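Local coordinates for protein (S)-ureidoglycine--glyoxylate transaminase (Bacillus subtilis, PDB 3ISL) that transfers the amino group of (S)-ureidoglycine to glyoxylate with pyridoxal 5'-phosphate as cofactor, yielding oxalurate and glycine in purine catabolism, at residues M52-F57 with R62-I67; V89-Y94 with E103-Y108. One frame throughout, in Å; residues are numbered along the deposited sequence.

Interaction 1 (M52-F57 with R62-I67); sequences MLRELF and RWAYPI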
# COMPACT_ATOMS: atom_id res chain seq x y z
N MET A 52 -5.48 18.33 -7.18
CA MET A 52 -4.38 18.19 -8.13
C MET A 52 -4.61 16.97 -9.00
O MET A 52 -4.26 16.96 -10.20
CB MET A 52 -3.01 18.09 -7.38
CG MET A 52 -2.50 19.49 -6.95
SD MET A 52 -0.76 19.47 -6.33
CE MET A 52 -0.81 18.26 -5.02
N LEU A 53 -5.18 15.92 -8.40
CA LEU A 53 -5.52 14.70 -9.18
C LEU A 53 -6.61 15.01 -10.22
O LEU A 53 -6.56 14.51 -11.32
CB LEU A 53 -5.95 13.51 -8.32
CG LEU A 53 -4.82 12.99 -7.41
CD1 LEU A 53 -5.36 11.81 -6.59
CD2 LEU A 53 -3.60 12.55 -8.23
N ARG A 54 -7.55 15.91 -9.89
CA ARG A 54 -8.53 16.36 -10.92
C ARG A 54 -7.81 16.92 -12.14
O ARG A 54 -8.14 16.53 -13.27
CB ARG A 54 -9.52 17.36 -10.33
CG ARG A 54 -10.34 16.80 -9.13
CD ARG A 54 -11.46 17.76 -8.64
NE ARG A 54 -12.15 17.04 -7.59
CZ ARG A 54 -11.96 17.25 -6.29
NH1 ARG A 54 -11.17 18.21 -5.87
NH2 ARG A 54 -12.57 16.49 -5.40
N GLU A 55 -6.78 17.74 -11.93
CA GLU A 55 -6.03 18.35 -13.03
C GLU A 55 -5.20 17.35 -13.79
O GLU A 55 -5.18 17.41 -15.02
CB GLU A 55 -5.07 19.48 -12.57
CG GLU A 55 -5.74 20.71 -12.13
CD GLU A 55 -4.71 21.79 -11.83
OE1 GLU A 55 -4.79 22.27 -10.69
OE2 GLU A 55 -3.83 22.15 -12.69
N LEU A 56 -4.56 16.43 -13.06
CA LEU A 56 -3.67 15.46 -13.62
C LEU A 56 -4.48 14.62 -14.56
O LEU A 56 -4.01 14.34 -15.61
CB LEU A 56 -3.17 14.51 -12.52
CG LEU A 56 -1.91 13.66 -12.69
CD1 LEU A 56 -1.99 12.26 -12.05
CD2 LEU A 56 -1.24 13.66 -13.98
N PHE A 57 -5.69 14.20 -14.16
CA PHE A 57 -6.54 13.34 -15.00
C PHE A 57 -7.36 14.07 -16.05
O PHE A 57 -8.06 13.42 -16.86
CB PHE A 57 -7.49 12.47 -14.16
CG PHE A 57 -6.84 11.25 -13.53
CD1 PHE A 57 -6.50 10.12 -14.30
CD2 PHE A 57 -6.68 11.20 -12.13
CE1 PHE A 57 -5.94 8.98 -13.70
CE2 PHE A 57 -6.12 10.07 -11.51
CZ PHE A 57 -5.78 8.96 -12.27
N ARG A 62 -15.82 14.91 -9.01
CA ARG A 62 -15.72 15.01 -7.56
C ARG A 62 -14.80 13.94 -7.02
O ARG A 62 -14.05 14.18 -6.06
CB ARG A 62 -17.12 14.91 -6.89
CG ARG A 62 -17.15 15.46 -5.41
CD ARG A 62 -18.60 15.71 -4.82
NE ARG A 62 -19.37 16.74 -5.57
CZ ARG A 62 -20.33 16.47 -6.46
NH1 ARG A 62 -20.68 15.20 -6.73
NH2 ARG A 62 -20.95 17.47 -7.09
N TRP A 63 -14.84 12.75 -7.62
CA TRP A 63 -14.09 11.61 -7.07
C TRP A 63 -12.68 11.47 -7.76
O TRP A 63 -12.59 11.04 -8.94
CB TRP A 63 -14.94 10.32 -7.09
CG TRP A 63 -16.32 10.50 -6.36
CD1 TRP A 63 -16.56 10.31 -5.03
CD2 TRP A 63 -17.57 11.00 -6.92
NE1 TRP A 63 -17.87 10.63 -4.72
CE2 TRP A 63 -18.51 11.07 -5.85
CE3 TRP A 63 -17.98 11.42 -8.21
CZ2 TRP A 63 -19.88 11.50 -6.04
CZ3 TRP A 63 -19.35 11.87 -8.40
CH2 TRP A 63 -20.27 11.90 -7.31
N ALA A 64 -11.62 11.88 -7.04
CA ALA A 64 -10.24 11.69 -7.47
C ALA A 64 -9.36 11.68 -6.22
O ALA A 64 -9.25 12.68 -5.56
CB ALA A 64 -9.81 12.78 -8.44
N TYR A 65 -8.77 10.54 -5.91
CA TYR A 65 -8.13 10.30 -4.61
C TYR A 65 -7.36 9.04 -4.73
O TYR A 65 -7.68 8.22 -5.57
CB TYR A 65 -9.16 10.26 -3.45
CG TYR A 65 -10.26 9.18 -3.55
CD1 TYR A 65 -11.53 9.48 -4.08
CD2 TYR A 65 -10.03 7.89 -3.12
CE1 TYR A 65 -12.56 8.49 -4.16
CE2 TYR A 65 -11.03 6.89 -3.20
CZ TYR A 65 -12.26 7.21 -3.73
OH TYR A 65 -13.20 6.22 -3.78
N PRO A 66 -6.29 8.87 -3.93
CA PRO A 66 -5.53 7.64 -4.09
C PRO A 66 -6.07 6.47 -3.22
O PRO A 66 -6.68 6.69 -2.22
CB PRO A 66 -4.13 8.01 -3.56
CG PRO A 66 -4.36 9.11 -2.65
CD PRO A 66 -5.63 9.83 -3.04
N ILE A 67 -5.81 5.25 -3.61
CA ILE A 67 -6.04 4.16 -2.69
C ILE A 67 -4.65 3.59 -2.33
O ILE A 67 -3.66 3.75 -3.08
CB ILE A 67 -7.05 3.03 -3.24
CG1 ILE A 67 -6.41 2.25 -4.34
CG2 ILE A 67 -8.43 3.53 -3.71
CD1 ILE A 67 -6.01 0.83 -3.82

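Interaction 2 (V89-Y94 with E103-Y108); sequences VLIPIY and EIAERY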
# COMPACT_ATOMS: atom_id res chain seq x y z
N VAL A 89 -18.74 -8.07 -18.98
CA VAL A 89 -17.58 -7.19 -19.00
C VAL A 89 -16.78 -7.49 -20.26
O VAL A 89 -16.30 -8.61 -20.45
CB VAL A 89 -16.70 -7.39 -17.71
CG1 VAL A 89 -15.40 -6.51 -17.78
CG2 VAL A 89 -17.51 -7.13 -16.37
N LEU A 90 -16.63 -6.47 -21.10
CA LEU A 90 -15.92 -6.59 -22.36
C LEU A 90 -14.47 -6.10 -22.11
O LEU A 90 -14.27 -4.98 -21.70
CB LEU A 90 -16.52 -5.66 -23.40
CG LEU A 90 -16.47 -5.99 -24.90
CD1 LEU A 90 -16.31 -4.75 -25.77
CD2 LEU A 90 -15.65 -7.20 -25.41
N ILE A 91 -13.50 -6.91 -22.46
CA ILE A 91 -12.12 -6.51 -22.25
C ILE A 91 -11.36 -6.74 -23.55
O ILE A 91 -11.06 -7.87 -23.89
CB ILE A 91 -11.48 -7.30 -21.10
CG1 ILE A 91 -12.42 -7.30 -19.88
CG2 ILE A 91 -10.07 -6.71 -20.75
CD1 ILE A 91 -11.94 -8.10 -18.65
N PRO A 92 -11.04 -5.67 -24.26
CA PRO A 92 -10.20 -5.87 -25.43
C PRO A 92 -8.75 -5.90 -24.97
O PRO A 92 -8.28 -4.94 -24.41
CB PRO A 92 -10.47 -4.62 -26.32
CG PRO A 92 -11.57 -3.85 -25.65
CD PRO A 92 -11.50 -4.28 -24.14
N ILE A 93 -8.06 -6.99 -25.27
CA ILE A 93 -6.72 -7.29 -24.78
C ILE A 93 -5.67 -7.25 -25.88
O ILE A 93 -5.78 -7.96 -26.88
CB ILE A 93 -6.75 -8.67 -24.17
CG1 ILE A 93 -7.63 -8.66 -22.90
CG2 ILE A 93 -5.30 -9.16 -23.80
CD1 ILE A 93 -8.12 -10.11 -22.59
N TYR A 94 -4.67 -6.39 -25.73
CA TYR A 94 -3.60 -6.34 -26.76
C TYR A 94 -2.21 -6.48 -26.11
O TYR A 94 -1.16 -6.32 -26.76
CB TYR A 94 -3.73 -5.08 -27.62
CG TYR A 94 -3.69 -3.78 -26.84
CD1 TYR A 94 -4.81 -3.30 -26.15
CD2 TYR A 94 -2.49 -3.07 -26.75
CE1 TYR A 94 -4.73 -2.13 -25.45
CE2 TYR A 94 -2.40 -1.91 -26.05
CZ TYR A 94 -3.50 -1.43 -25.42
OH TYR A 94 -3.33 -0.29 -24.70
N GLU A 103 -8.51 -11.44 -15.32
CA GLU A 103 -8.34 -12.14 -14.03
C GLU A 103 -9.18 -11.56 -12.90
O GLU A 103 -9.93 -12.27 -12.23
CB GLU A 103 -6.88 -12.02 -13.64
CG GLU A 103 -6.04 -13.08 -14.15
CD GLU A 103 -6.15 -14.24 -13.25
OE1 GLU A 103 -6.38 -13.93 -12.05
OE2 GLU A 103 -6.06 -15.40 -13.71
N ILE A 104 -9.01 -10.26 -12.68
CA ILE A 104 -9.73 -9.53 -11.65
C ILE A 104 -11.25 -9.61 -11.87
O ILE A 104 -12.00 -9.96 -10.94
CB ILE A 104 -9.24 -8.04 -11.61
CG1 ILE A 104 -7.82 -7.97 -11.01
CG2 ILE A 104 -10.16 -7.24 -10.75
CD1 ILE A 104 -7.01 -6.76 -11.44
N ALA A 105 -11.71 -9.29 -13.09
CA ALA A 105 -13.13 -9.33 -13.37
C ALA A 105 -13.72 -10.72 -13.13
O ALA A 105 -14.82 -10.85 -12.57
CB ALA A 105 -13.44 -8.85 -14.84
N GLU A 106 -13.01 -11.76 -13.57
CA GLU A 106 -13.54 -13.15 -13.43
C GLU A 106 -13.65 -13.54 -11.98
O GLU A 106 -14.66 -14.09 -11.55
CB GLU A 106 -12.65 -14.16 -14.14
CG GLU A 106 -13.37 -14.77 -15.29
CD GLU A 106 -12.46 -15.24 -16.39
OE1 GLU A 106 -11.24 -15.46 -16.12
OE2 GLU A 106 -12.99 -15.40 -17.53
N ARG A 107 -12.59 -13.23 -11.24
CA ARG A 107 -12.55 -13.45 -9.81
C ARG A 107 -13.71 -12.76 -9.09
O ARG A 107 -14.20 -13.31 -8.11
CB ARG A 107 -11.16 -13.07 -9.23
CG ARG A 107 -10.02 -14.02 -9.77
CD ARG A 107 -8.86 -14.15 -8.75
NE ARG A 107 -7.64 -14.76 -9.31
CZ ARG A 107 -6.58 -15.19 -8.59
NH1 ARG A 107 -6.56 -15.16 -7.25
NH2 ARG A 107 -5.53 -15.70 -9.22
N TYR A 108 -14.19 -11.62 -9.58
CA TYR A 108 -15.40 -11.01 -8.96
C TYR A 108 -16.73 -11.52 -9.53
O TYR A 108 -17.80 -11.00 -9.23
CB TYR A 108 -15.31 -9.47 -8.89
CG TYR A 108 -14.28 -9.07 -7.85
CD1 TYR A 108 -14.63 -9.06 -6.48
CD2 TYR A 108 -12.96 -8.81 -8.20
CE1 TYR A 108 -13.69 -8.79 -5.49
CE2 TYR A 108 -12.01 -8.50 -7.23
CZ TYR A 108 -12.42 -8.51 -5.84
OH TYR A 108 -11.55 -8.20 -4.82

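Interaction 1 (M52-F57 with R62-I67)
The guanidinium group of R54 meets the backbone carbonyl of R62 at its edge: NH2 donates to R62 O over 2.8 Å, nearly straight at 168°, with the oxygen almost in the guanidinium plane and NH2 tilted 28° from the plane of the carbonyl. On the strand side, W63 has CB of R62 over the rim of one ring face, 3.8 Å above its plane, and W63 CZ2 lies at the edge of the R62 guanidinium, in its plane. These groups belong to a helix-loop-strand connection of the class-V aminotransferase fold, in which helix 40-56 leads through a short loop into strand 63-68, an outermost strand of the large sheet within this chain. The axes of helix 52-56 and strand 63-67 come within 7.7 Å, at 104° to each other. R54 reaches the loop because its chain is extended from CG to NE. Its NE bonds N61 O and its NH1 pairs with E51, so three nitrogens fix the rotation of the group. A leucine in place of R54 would probably leave the carbonyls of N61 and R62 without these donors and E51 without its charged mate. Beside this polar end the contact is apolar: A64 CB lies 3.9 Å from L53 CB and 4.1 Å from R54 CG. L53 CD1 lies 3.7 Å from Y65 N and 4.1 Å from P66 CD.

Interaction 2 (V89-Y94 with E103-Y108)
I91 lays the end of its side chain against the methyl of A105, I91 CD1 to A105 CB at 4.2 Å, and V89 reaches the same methyl with CG1, also at 4.2 Å. A105 CB thus meets two branched side chains that lie two residues apart on one face of strand 88-93. In I91 the CG1 branch stands anti to the carbonyl carbon (chi1 -48°) and runs on extended to CD1, which carries the terminal methyl out to the helix. The contact is small, 85 Å² in all, and wholly apolar; the nearest CA atoms, those of V89 and A105, are 7.5 Å apart. On the helix, R107 and E103 form a salt bridge one turn apart, R107 NE to E103 OE1 at 3.1 Å. It is bent, with an N-H...O angle of 137°: the carboxylate offers its syn lone pair, but the oxygen lies 26° out of the guanidinium plane. R107 has a second acidic partner, D250 of the second subunit, so this helix also takes part in the dimer interface. Helix 96-107 is the crossover of a beta-alpha-beta unit between the parallel neighbours 88-93 and 111-116. I91 touches L101 and T102 earlier in the same helix, and V112 of strand 111-116 packs on both I91 and A105. From the same helix, I104 lies against I75, E76 and L79 of helix 71-82.

In the fold
Both contacts pack a helix on the same seven-stranded mixed sheet of the class-V aminotransferase fold. Interaction 1 is complete in the chain before interaction 2 begins, with helix 71-82 following strand 63-68 and leading on to strand 88-93. Their centres are 24 Å apart and their nearest atoms about 11 Å, so they do not touch. Across the sheet four strands, 206-211, 191-193, 168-172 and 139-143, separate 63-68 from 88-93. Together they join helices to well-separated parts of the sheet in the cofactor-binding fold, the side chains of P66 and I91 each about 12 Å from a bound pyridoxal phosphate.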